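Local coordinates for protein ribonucleoside-diphosphate reductase (Pseudomonas aeruginosa, PDB 5IM3) that probably catalyses the thioredoxin-dependent reduction of ribonucleoside diphosphates to deoxyribonucleotides for DNA synthesis, and binds dATP as an allosteric enzyme, at residues 167-172 against 224-229; 218-223 against 294-299. All blocks are in the same frame, centred on the assembly; numbering follows the deposited sequence.

Contact 1 (167-172 against 224-229)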
# COMPACT_ATOMS: atom_id res chain seq x y z
N THR A 167 16.39 -58.75 27.35
CA THR A 167 15.46 -58.62 28.46
C THR A 167 14.86 -57.22 28.54
O THR A 167 13.65 -57.07 28.74
CB THR A 167 16.15 -58.98 29.78
OG1 THR A 167 16.73 -60.28 29.68
CG2 THR A 167 15.15 -58.96 30.93
N ILE A 168 15.70 -56.19 28.41
CA ILE A 168 15.20 -54.82 28.57
C ILE A 168 14.32 -54.42 27.40
O ILE A 168 13.33 -53.70 27.57
CB ILE A 168 16.38 -53.84 28.76
CG1 ILE A 168 17.33 -53.88 27.57
CG2 ILE A 168 17.13 -54.16 30.05
CD1 ILE A 168 18.40 -52.80 27.61
N ILE A 169 14.65 -54.88 26.18
CA ILE A 169 13.85 -54.48 25.03
C ILE A 169 12.52 -55.23 25.02
O ILE A 169 11.51 -54.72 24.52
CB ILE A 169 14.62 -54.70 23.72
CG1 ILE A 169 14.75 -56.18 23.39
CG2 ILE A 169 16.00 -54.05 23.79
CD1 ILE A 169 13.78 -56.66 22.33
N SER A 170 12.49 -56.44 25.58
CA SER A 170 11.23 -57.18 25.66
C SER A 170 10.32 -56.58 26.73
O SER A 170 9.13 -56.34 26.49
CB SER A 170 11.50 -58.66 25.95
OG SER A 170 10.29 -59.39 25.98
N GLU A 171 10.87 -56.34 27.92
CA GLU A 171 10.10 -55.65 28.96
C GLU A 171 9.70 -54.25 28.52
O GLU A 171 8.76 -53.68 29.09
CB GLU A 171 10.91 -55.60 30.26
CG GLU A 171 11.18 -56.97 30.88
CD GLU A 171 11.93 -56.91 32.20
OE1 GLU A 171 12.45 -55.82 32.54
OE2 GLU A 171 11.98 -57.94 32.90
N ALA A 172 10.38 -53.68 27.52
CA ALA A 172 10.02 -52.36 27.02
C ALA A 172 8.86 -52.43 26.03
O ALA A 172 7.96 -51.58 26.05
CB ALA A 172 11.23 -51.69 26.37
N ALA A 224 10.79 -44.36 26.18
CA ALA A 224 10.92 -43.97 27.58
C ALA A 224 11.39 -45.14 28.44
O ALA A 224 12.23 -44.97 29.33
CB ALA A 224 9.59 -43.42 28.10
N ARG A 225 10.85 -46.33 28.19
CA ARG A 225 11.22 -47.49 29.00
C ARG A 225 12.68 -47.87 28.81
O ARG A 225 13.32 -48.35 29.75
CB ARG A 225 10.30 -48.66 28.67
CG ARG A 225 8.85 -48.40 29.01
CD ARG A 225 7.93 -49.49 28.50
NE ARG A 225 6.53 -49.10 28.59
CZ ARG A 225 5.51 -49.88 28.24
NH1 ARG A 225 5.73 -51.11 27.79
NH2 ARG A 225 4.27 -49.43 28.35
N LEU A 226 13.23 -47.65 27.61
CA LEU A 226 14.64 -47.92 27.38
C LEU A 226 15.51 -46.90 28.11
O LEU A 226 16.51 -47.26 28.75
CB LEU A 226 14.94 -47.92 25.88
CG LEU A 226 14.25 -49.03 25.08
CD1 LEU A 226 14.42 -48.81 23.59
CD2 LEU A 226 14.77 -50.40 25.49
N LEU A 227 15.16 -45.61 28.02
CA LEU A 227 15.91 -44.58 28.73
C LEU A 227 15.92 -44.83 30.24
O LEU A 227 16.88 -44.46 30.92
CB LEU A 227 15.31 -43.20 28.43
CG LEU A 227 15.91 -42.01 29.18
CD1 LEU A 227 17.40 -41.88 28.89
CD2 LEU A 227 15.18 -40.73 28.82
N MET A 228 14.86 -45.44 30.77
CA MET A 228 14.78 -45.70 32.20
C MET A 228 15.95 -46.55 32.68
O MET A 228 16.32 -46.47 33.86
CB MET A 228 13.46 -46.39 32.52
CG MET A 228 13.07 -46.36 33.99
SD MET A 228 12.37 -44.77 34.48
CE MET A 228 10.84 -44.80 33.54
N ASP A 229 16.53 -47.36 31.80
CA ASP A 229 17.64 -48.21 32.20
C ASP A 229 18.84 -47.38 32.66
O ASP A 229 19.53 -47.75 33.62
CB ASP A 229 18.03 -49.14 31.05
CG ASP A 229 18.71 -50.41 31.53
OD1 ASP A 229 18.21 -51.02 32.50
OD2 ASP A 229 19.73 -50.81 30.92
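I168 and D229 meet where two helices of the second ATP cone domain pack side by side. The short helix 162-173 lies against helix 219-239. Their segments run roughly antiparallel, at 142°, with axes 9.2 Å apart. At I168 the two branches split the work. CG2 faces D229 OD1, while CD1 lies 4.1 Å from D229 OD2. The two side chains cross at about a right angle. The carboxylate itself is held by charge, since D229 forms salt bridges with R164 and R232. I169 adds less. Its CG2 reaches L226 CD2 at 4.2 Å, and L205 of helix 198-210 lies against both isoleucines. E171 turns its carboxylate elsewhere, to H248. At A172 the backbones come nearest, its CA facing that of R225. A172 CB is 3.9 Å from L226 CD2 and also 3.9 Å from R225 CB, so its methyl group lies against the tip of L226 and the base of R225. R225 then runs past it. Its chain is extended from CG to NE, which carries the guanidinium along to the C-terminal end of helix 162-173. There NH1 bonds E174 O and NH2 bonds Q293 O. A172 O is a third backbone oxygen on the same guanidinium, with R225 NH1 donating to it at 2.9 Å. The bond is bent, 131° at the hydrogen, and NH1 stands above the carbonyl plane.

Contact 2 (218-223 against 294-299)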
# COMPACT_ATOMS: atom_id res chain seq x y z
N ASN A 218 3.23 -45.78 19.65
CA ASN A 218 3.50 -46.58 20.84
C ASN A 218 4.99 -46.75 21.11
O ASN A 218 5.37 -47.11 22.23
CB ASN A 218 2.83 -47.95 20.72
CG ASN A 218 1.34 -47.89 20.98
OD1 ASN A 218 0.88 -47.12 21.81
ND2 ASN A 218 0.59 -48.72 20.27
N TYR A 219 5.84 -46.49 20.12
CA TYR A 219 7.28 -46.52 20.36
C TYR A 219 7.72 -45.42 21.33
O TYR A 219 8.79 -45.55 21.93
CB TYR A 219 8.05 -46.39 19.05
CG TYR A 219 8.08 -47.68 18.27
CD1 TYR A 219 8.88 -48.73 18.67
CD2 TYR A 219 7.30 -47.84 17.13
CE1 TYR A 219 8.91 -49.92 17.96
CE2 TYR A 219 7.32 -49.02 16.42
CZ TYR A 219 8.13 -50.05 16.84
OH TYR A 219 8.17 -51.23 16.14
N SER A 220 6.93 -44.36 21.48
CA SER A 220 7.24 -43.35 22.49
C SER A 220 7.33 -43.98 23.87
O SER A 220 8.25 -43.69 24.64
CB SER A 220 6.20 -42.24 22.46
OG SER A 220 6.41 -41.32 23.52
N TYR A 221 6.38 -44.86 24.20
CA TYR A 221 6.47 -45.59 25.46
C TYR A 221 7.71 -46.47 25.49
O TYR A 221 8.40 -46.55 26.51
CB TYR A 221 5.21 -46.43 25.68
CG TYR A 221 3.92 -45.65 25.65
CD1 TYR A 221 3.56 -44.82 26.71
CD2 TYR A 221 3.05 -45.74 24.57
CE1 TYR A 221 2.37 -44.11 26.69
CE2 TYR A 221 1.86 -45.03 24.54
CZ TYR A 221 1.53 -44.22 25.60
OH TYR A 221 0.35 -43.51 25.57
N VAL A 222 8.00 -47.15 24.37
CA VAL A 222 9.18 -47.99 24.30
C VAL A 222 10.44 -47.16 24.49
O VAL A 222 11.39 -47.58 25.17
CB VAL A 222 9.22 -48.75 22.96
CG1 VAL A 222 10.45 -49.65 22.88
CG2 VAL A 222 7.94 -49.56 22.76
N THR A 223 10.48 -45.97 23.89
CA THR A 223 11.64 -45.11 24.01
C THR A 223 11.87 -44.70 25.47
O THR A 223 13.01 -44.71 25.95
CB THR A 223 11.48 -43.87 23.13
OG1 THR A 223 11.14 -44.27 21.80
CG2 THR A 223 12.76 -43.06 23.10
N GLN A 294 4.02 -46.28 32.13
CA GLN A 294 3.05 -45.31 31.63
C GLN A 294 3.69 -44.15 30.89
O GLN A 294 3.00 -43.45 30.15
CB GLN A 294 2.22 -44.76 32.79
CG GLN A 294 1.51 -45.82 33.62
CD GLN A 294 0.93 -45.26 34.91
OE1 GLN A 294 1.14 -44.09 35.25
NE2 GLN A 294 0.20 -46.10 35.64
N PHE A 295 4.99 -43.94 31.06
CA PHE A 295 5.63 -42.70 30.64
C PHE A 295 5.82 -42.64 29.13
O PHE A 295 6.29 -43.59 28.51
CB PHE A 295 6.98 -42.54 31.33
CG PHE A 295 6.90 -42.01 32.73
CD1 PHE A 295 6.53 -40.70 32.96
CD2 PHE A 295 7.20 -42.82 33.81
CE1 PHE A 295 6.45 -40.21 34.25
CE2 PHE A 295 7.12 -42.34 35.09
CZ PHE A 295 6.74 -41.03 35.32
N THR A 296 5.44 -41.50 28.55
CA THR A 296 5.89 -41.13 27.23
C THR A 296 7.33 -40.61 27.31
O THR A 296 7.82 -40.24 28.38
CB THR A 296 4.99 -40.05 26.63
OG1 THR A 296 5.07 -38.86 27.42
CG2 THR A 296 3.54 -40.53 26.59
N TYR A 297 8.00 -40.60 26.16
CA TYR A 297 9.38 -40.13 26.12
C TYR A 297 9.47 -38.67 26.57
O TYR A 297 10.38 -38.29 27.32
CB TYR A 297 9.95 -40.30 24.72
CG TYR A 297 11.40 -39.91 24.58
CD1 TYR A 297 12.37 -40.44 25.43
CD2 TYR A 297 11.81 -39.02 23.59
CE1 TYR A 297 13.70 -40.08 25.30
CE2 TYR A 297 13.14 -38.66 23.46
CZ TYR A 297 14.08 -39.20 24.32
OH TYR A 297 15.40 -38.85 24.19
N LEU A 298 8.52 -37.84 26.14
CA LEU A 298 8.54 -36.43 26.52
C LEU A 298 8.26 -36.26 28.00
O LEU A 298 8.85 -35.40 28.66
CB LEU A 298 7.53 -35.66 25.68
CG LEU A 298 7.41 -34.16 26.00
CD1 LEU A 298 8.73 -33.45 25.77
CD2 LEU A 298 6.31 -33.53 25.16
N GLY A 299 7.34 -37.07 28.55
CA GLY A 299 7.01 -36.94 29.96
C GLY A 299 8.18 -37.27 30.86
O GLY A 299 8.44 -36.58 31.85
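S220 OG accepts a hydrogen bond from Y297 N, 3.2 Å away and nearly straight at 171°. The hydroxyl is in place because OG stands anti to the backbone N of S220 (chi1 174°), which swings it toward the start of helix 297-307. T296 CB lies 3.6 Å from the same S220 OG. Beside this bond, T223 CG2 sits over one face of the Y297 ring in a CH-pi contact, 3.8 Å from the ring centroid and shifted toward the rim. On the other flank, the Y221 ring turns an edge to Q294 O, with Y221 CE1 3.6 Å from that oxygen. Y221 CE1 also meets T296 CG2 at 3.8 Å.

The next shell fixes these groups. T223 OG1 donates to Y219 O at 2.7 Å, one turn back, and this sets the methyl toward Y297. Y219 O takes the T223 N bond as well. V206 of helix 198-210 touches both T223 and Y297. F295 points away from helix 219-239 and meets F351 edge to face. T296 OG1 accepts from G299 N at 3.1 Å and so caps the new helix. Here the beginning of helix 219-239, from the second ATP cone, packs on a segment of the all-alpha domain, and S220 takes up the Y297 N-H at a helix start with T296 as its N-cap.

After the first ATP cone, the chain reaches helix 162-173 of the second, then helices 181-190 and 198-210, and enters helix 219-239. Segment 218-223, at its beginning, takes part in contact 2. The next turns, 224-229, close contact 1 back onto 167-172. The chain then passes through two more helices before 294-299 returns to 218-223. The two closures therefore cross rather than nest. Their centres are 10 Å apart, and they touch, with A224 CB 3.3 Å from F295 O. Helix 219-239 serves both: contact 1 binds it within the second ATP cone, and contact 2 joins that cone to the all-alpha domain.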